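Local coordinates for galectin-1 (Bufo arenarum, PDB 1A78), which binds beta-galactosides as a homodimeric lectin, probably recognises many complex carbohydrates, and may regulate cell differentiation and apoptosis, at residues I20-N34 and F120-T132. Residues are numbered along the deposited sequence; the frame is centred on the assembly and turned at random.
Sequences IKGSIPPDCKGFAVN and FLSLEGLAFKSIT
Leu-126 sets one methyl over the face of the Phe-31 ring, its CD1 4.0 Å from the centroid of that ring and 13° off its normal, a CH-pi contact. Its other methyl, CD2, hangs over the same face but out past the rim, 3.8 Å from Phe-31 CD1. With CG anti to the backbone N (chi1 -175°), the branch point is carried in over the ring, and chi2 turns CD1 to its centre. Leu-123 CD2 lies alongside Val-33 CG2 at 3.6 Å, both side chains pointing the same way, while Ile-20 slides past Leu-123 in the opposite direction, CG2 against CD2, and its CD1 meets Leu-121 CD2 tip to tip at 4.0 Å. All lie between the two antiparallel sheets of the galectin beta-sandwich: strand 30-34 pairs with 120-124 in one sheet, strand 20-23 with 127-132 in the other. There a classic beta bulge sets Lys-129 and Ser-130 against Lys-21, whose O accepts from both backbone N-H groups; Ser-130 to Thr-132 pair with a strand of the second subunit, carrying the sheet across the dimer. On the outer face of the first sheet the Asn-34 amide has both ends engaged. ND2 donates to Ser-122 OG nearly in the amide plane and, tilted out of it, to Glu-124 OE2 at 3.0 Å, met from above a carboxylate plane turned 46° from the amide; OD1 is hydrogen-bonded to ND1 of the galactoside-binding His-45.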
loop_
_atom_site.group_PDB
_atom_site.type_symbol
_atom_site.label_atom_id
_atom_site.label_comp_id
_atom_site.label_asym_id
_atom_site.label_seq_id
_atom_site.Cartn_x
_atom_site.Cartn_y
_atom_site.Cartn_z
ATOM N N ILE A 20 0.463 8.842 4.318
ATOM C CA ILE A 20 -0.810 8.171 4.108
ATOM C C ILE A 20 -1.858 9.235 3.837
ATOM O O ILE A 20 -1.762 10.335 4.354
ATOM C CB ILE A 20 -1.223 7.291 5.320
ATOM C CG1 ILE A 20 -0.579 5.908 5.215
ATOM C CG2 ILE A 20 -2.730 7.077 5.348
ATOM C CD1 ILE A 20 0.896 5.907 5.395
ATOM N N LYS A 21 -2.835 8.917 2.996
ATOM C CA LYS A 21 -3.894 9.849 2.647
ATOM C C LYS A 21 -5.165 9.020 2.589
ATOM O O LYS A 21 -5.162 7.915 2.036
ATOM C CB LYS A 21 -3.603 10.452 1.289
ATOM C CG LYS A 21 -4.129 11.843 1.108
ATOM C CD LYS A 21 -3.615 12.406 -0.200
ATOM C CE LYS A 21 -2.089 12.259 -0.274
ATOM N NZ LYS A 21 -1.527 12.504 -1.642
ATOM N N GLY A 22 -6.232 9.515 3.211
ATOM C CA GLY A 22 -7.468 8.768 3.224
ATOM C C GLY A 22 -8.643 9.605 3.654
ATOM O O GLY A 22 -8.518 10.817 3.833
ATOM N N SER A 23 -9.796 8.962 3.789
ATOM C CA SER A 23 -11.007 9.644 4.207
ATOM C C SER A 23 -11.533 9.189 5.565
ATOM O O SER A 23 -11.595 7.985 5.866
ATOM C CB SER A 23 -12.105 9.494 3.156
ATOM O OG SER A 23 -11.865 10.360 2.068
ATOM N N ILE A 24 -11.875 10.184 6.382
ATOM C CA ILE A 24 -12.418 9.986 7.714
ATOM C C ILE A 24 -13.925 9.931 7.581
ATOM O O ILE A 24 -14.529 10.803 6.950
ATOM C CB ILE A 24 -12.123 11.189 8.645
ATOM C CG1 ILE A 24 -10.623 11.401 8.828
ATOM C CG2 ILE A 24 -12.783 10.977 10.000
ATOM C CD1 ILE A 24 -10.310 12.494 9.840
ATOM N N PRO A 25 -14.550 8.868 8.106
ATOM C CA PRO A 25 -16.017 8.762 8.029
ATOM C C PRO A 25 -16.689 9.927 8.825
ATOM O O PRO A 25 -16.101 10.501 9.757
ATOM C CB PRO A 25 -16.283 7.397 8.667
ATOM C CG PRO A 25 -15.024 6.618 8.315
ATOM C CD PRO A 25 -13.939 7.610 8.577
ATOM N N PRO A 26 -17.933 10.279 8.470
ATOM C CA PRO A 26 -18.654 11.369 9.150
ATOM C C PRO A 26 -19.011 11.018 10.593
ATOM O O PRO A 26 -19.221 11.896 11.425
ATOM C CB PRO A 26 -19.901 11.535 8.289
ATOM C CG PRO A 26 -20.197 10.100 7.884
ATOM C CD PRO A 26 -18.815 9.568 7.520
ATOM N N ASP A 27 -19.122 9.727 10.871
ATOM C CA ASP A 27 -19.436 9.265 12.207
ATOM C C ASP A 27 -18.283 8.371 12.593
ATOM O O ASP A 27 -18.410 7.147 12.597
ATOM C CB ASP A 27 -20.765 8.488 12.208
ATOM C CG ASP A 27 -21.990 9.414 12.144
ATOM O OD1 ASP A 27 -22.095 10.329 13.002
ATOM O OD2 ASP A 27 -22.838 9.230 11.234
ATOM N N CYS A 28 -17.136 8.990 12.845
ATOM C CA CYS A 28 -15.929 8.264 13.202
ATOM C C CYS A 28 -15.548 8.612 14.626
ATOM O O CYS A 28 -15.334 9.770 14.952
ATOM C CB CYS A 28 -14.790 8.645 12.245
ATOM S SG CYS A 28 -13.198 7.805 12.540
ATOM N N LYS A 29 -15.477 7.604 15.477
ATOM C CA LYS A 29 -15.127 7.801 16.876
ATOM C C LYS A 29 -13.627 8.057 16.997
ATOM O O LYS A 29 -13.185 8.838 17.826
ATOM C CB LYS A 29 -15.554 6.580 17.700
ATOM C CG LYS A 29 -14.804 5.249 17.350
ATOM C CD LYS A 29 -15.675 4.146 16.646
ATOM C CE LYS A 29 -16.201 4.586 15.252
ATOM N NZ LYS A 29 -15.140 5.134 14.320
ATOM N N GLY A 30 -12.853 7.417 16.129
ATOM C CA GLY A 30 -11.409 7.583 16.111
ATOM C C GLY A 30 -10.798 6.685 15.040
ATOM O O GLY A 30 -11.470 5.755 14.566
ATOM N N PHE A 31 -9.569 6.976 14.614
ATOM C CA PHE A 31 -8.898 6.132 13.618
ATOM C C PHE A 31 -7.448 5.979 14.026
ATOM O O PHE A 31 -6.947 6.746 14.881
ATOM C CB PHE A 31 -9.016 6.693 12.190
ATOM C CG PHE A 31 -8.211 7.931 11.955
ATOM C CD1 PHE A 31 -6.879 7.844 11.552
ATOM C CD2 PHE A 31 -8.786 9.185 12.121
ATOM C CE1 PHE A 31 -6.133 8.980 11.316
ATOM C CE2 PHE A 31 -8.051 10.330 11.886
ATOM C CZ PHE A 31 -6.721 10.236 11.481
ATOM N N ALA A 32 -6.776 4.992 13.429
ATOM C CA ALA A 32 -5.385 4.696 13.739
ATOM C C ALA A 32 -4.558 4.364 12.513
ATOM O O ALA A 32 -5.087 4.018 11.467
ATOM C CB ALA A 32 -5.306 3.530 14.746
ATOM N N VAL A 33 -3.256 4.531 12.661
ATOM C CA VAL A 33 -2.270 4.207 11.645
ATOM C C VAL A 33 -1.186 3.489 12.438
ATOM O O VAL A 33 -0.671 4.039 13.413
ATOM C CB VAL A 33 -1.679 5.468 10.978
ATOM C CG1 VAL A 33 -0.497 5.079 10.073
ATOM C CG2 VAL A 33 -2.772 6.178 10.158
ATOM N N ASN A 34 -0.835 2.271 12.042
ATOM C CA ASN A 34 0.171 1.517 12.785
ATOM C C ASN A 34 1.414 1.253 11.955
ATOM O O ASN A 34 1.301 1.026 10.755
ATOM C CB ASN A 34 -0.435 0.181 13.239
ATOM C CG ASN A 34 -1.749 0.364 13.951
ATOM O OD1 ASN A 34 -1.800 0.972 15.007
ATOM N ND2 ASN A 34 -2.819 -0.120 13.366
ATOM N N PHE A 120 6.016 -3.357 8.343
ATOM C CA PHE A 120 4.549 -3.316 8.324
ATOM C C PHE A 120 3.833 -2.014 8.586
ATOM O O PHE A 120 4.225 -1.242 9.452
ATOM C CB PHE A 120 4.094 -4.369 9.363
ATOM C CG PHE A 120 2.603 -4.507 9.528
ATOM C CD1 PHE A 120 1.873 -5.345 8.691
ATOM C CD2 PHE A 120 1.949 -3.882 10.584
ATOM C CE1 PHE A 120 0.522 -5.571 8.904
ATOM C CE2 PHE A 120 0.605 -4.103 10.801
ATOM C CZ PHE A 120 -0.115 -4.957 9.960
ATOM N N LEU A 121 2.678 -1.872 7.953
ATOM C CA LEU A 121 1.831 -0.687 8.105
ATOM C C LEU A 121 0.373 -1.109 7.958
ATOM O O LEU A 121 0.058 -1.896 7.086
ATOM C CB LEU A 121 2.184 0.354 7.008
ATOM C CG LEU A 121 1.493 1.688 6.624
ATOM C CD1 LEU A 121 -0.002 1.557 6.379
ATOM C CD2 LEU A 121 1.782 2.763 7.621
ATOM N N SER A 122 -0.510 -0.591 8.804
ATOM C CA SER A 122 -1.933 -0.885 8.680
ATOM C C SER A 122 -2.737 0.321 9.145
ATOM O O SER A 122 -2.239 1.143 9.930
ATOM C CB SER A 122 -2.327 -2.104 9.496
ATOM O OG SER A 122 -1.949 -1.951 10.849
ATOM N N LEU A 123 -3.961 0.433 8.639
ATOM C CA LEU A 123 -4.868 1.517 8.981
ATOM C C LEU A 123 -6.100 0.905 9.623
ATOM O O LEU A 123 -6.465 -0.233 9.337
ATOM C CB LEU A 123 -5.305 2.279 7.717
ATOM C CG LEU A 123 -4.221 2.854 6.795
ATOM C CD1 LEU A 123 -4.861 3.533 5.590
ATOM C CD2 LEU A 123 -3.335 3.830 7.544
ATOM N N GLU A 124 -6.743 1.648 10.504
ATOM C CA GLU A 124 -7.949 1.152 11.134
ATOM C C GLU A 124 -8.989 2.264 11.105
ATOM O O GLU A 124 -8.726 3.375 11.573
ATOM C CB GLU A 124 -7.697 0.774 12.590
ATOM C CG GLU A 124 -6.557 -0.194 12.886
ATOM C CD GLU A 124 -6.315 -0.318 14.401
ATOM O OE1 GLU A 124 -7.170 0.176 15.183
ATOM O OE2 GLU A 124 -5.275 -0.890 14.822
ATOM N N GLY A 125 -10.154 1.979 10.539
ATOM C CA GLY A 125 -11.212 2.967 10.514
ATOM C C GLY A 125 -10.931 4.244 9.752
ATOM O O GLY A 125 -11.425 5.317 10.107
ATOM N N LEU A 126 -10.194 4.114 8.660
ATOM C CA LEU A 126 -9.833 5.240 7.816
ATOM C C LEU A 126 -9.856 4.686 6.390
ATOM O O LEU A 126 -9.298 3.615 6.125
ATOM C CB LEU A 126 -8.425 5.692 8.193
ATOM C CG LEU A 126 -7.856 6.924 7.527
ATOM C CD1 LEU A 126 -8.619 8.156 7.949
ATOM C CD2 LEU A 126 -6.401 7.036 7.888
ATOM N N ALA A 127 -10.578 5.354 5.496
ATOM C CA ALA A 127 -10.656 4.903 4.106
ATOM C C ALA A 127 -9.383 5.283 3.358
ATOM O O ALA A 127 -9.054 6.453 3.240
ATOM C CB ALA A 127 -11.889 5.494 3.402
ATOM N N PHE A 128 -8.667 4.272 2.887
ATOM C CA PHE A 128 -7.427 4.429 2.142
ATOM C C PHE A 128 -7.610 5.101 0.774
ATOM O O PHE A 128 -8.567 4.843 0.057
ATOM C CB PHE A 128 -6.818 3.031 1.966
ATOM C CG PHE A 128 -5.665 2.963 1.004
ATOM C CD1 PHE A 128 -4.394 3.344 1.396
ATOM C CD2 PHE A 128 -5.860 2.500 -0.294
ATOM C CE1 PHE A 128 -3.334 3.266 0.514
ATOM C CE2 PHE A 128 -4.812 2.420 -1.184
ATOM C CZ PHE A 128 -3.547 2.801 -0.783
ATOM N N LYS A 129 -6.718 6.012 0.434
ATOM C CA LYS A 129 -6.775 6.642 -0.878
ATOM C C LYS A 129 -5.414 6.445 -1.536
ATOM O O LYS A 129 -5.339 6.050 -2.680
ATOM C CB LYS A 129 -7.154 8.130 -0.790
ATOM C CG LYS A 129 -8.599 8.355 -0.344
ATOM C CD LYS A 129 -9.099 9.762 -0.662
ATOM C CE LYS A 129 -10.625 9.853 -0.494
ATOM N NZ LYS A 129 -11.232 11.126 -1.029
ATOM N N SER A 130 -4.348 6.642 -0.767
ATOM C CA SER A 130 -2.999 6.488 -1.254
ATOM C C SER A 130 -1.946 6.374 -0.145
ATOM O O SER A 130 -2.183 6.733 1.017
ATOM C CB SER A 130 -2.658 7.630 -2.218
ATOM O OG SER A 130 -2.532 8.859 -1.542
ATOM N N ILE A 131 -0.798 5.819 -0.520
ATOM C CA ILE A 131 0.346 5.635 0.345
ATOM C C ILE A 131 1.558 5.945 -0.534
ATOM O O ILE A 131 1.655 5.440 -1.650
ATOM C CB ILE A 131 0.424 4.190 0.856
ATOM C CG1 ILE A 131 1.707 3.975 1.653
ATOM C CG2 ILE A 131 0.347 3.206 -0.315
ATOM C CD1 ILE A 131 1.653 2.741 2.527
ATOM N N THR A 132 2.474 6.768 -0.040
ATOM C CA THR A 132 3.636 7.156 -0.813
ATOM C C THR A 132 4.908 7.089 0.003
ATOM O O THR A 132 4.944 7.590 1.120
ATOM C CB THR A 132 3.494 8.613 -1.275
ATOM O OG1 THR A 132 2.197 8.818 -1.830
ATOM C CG2 THR A 132 4.537 8.957 -2.324
HETATM O O HOH W 1 -14.496 5.479 11.774
#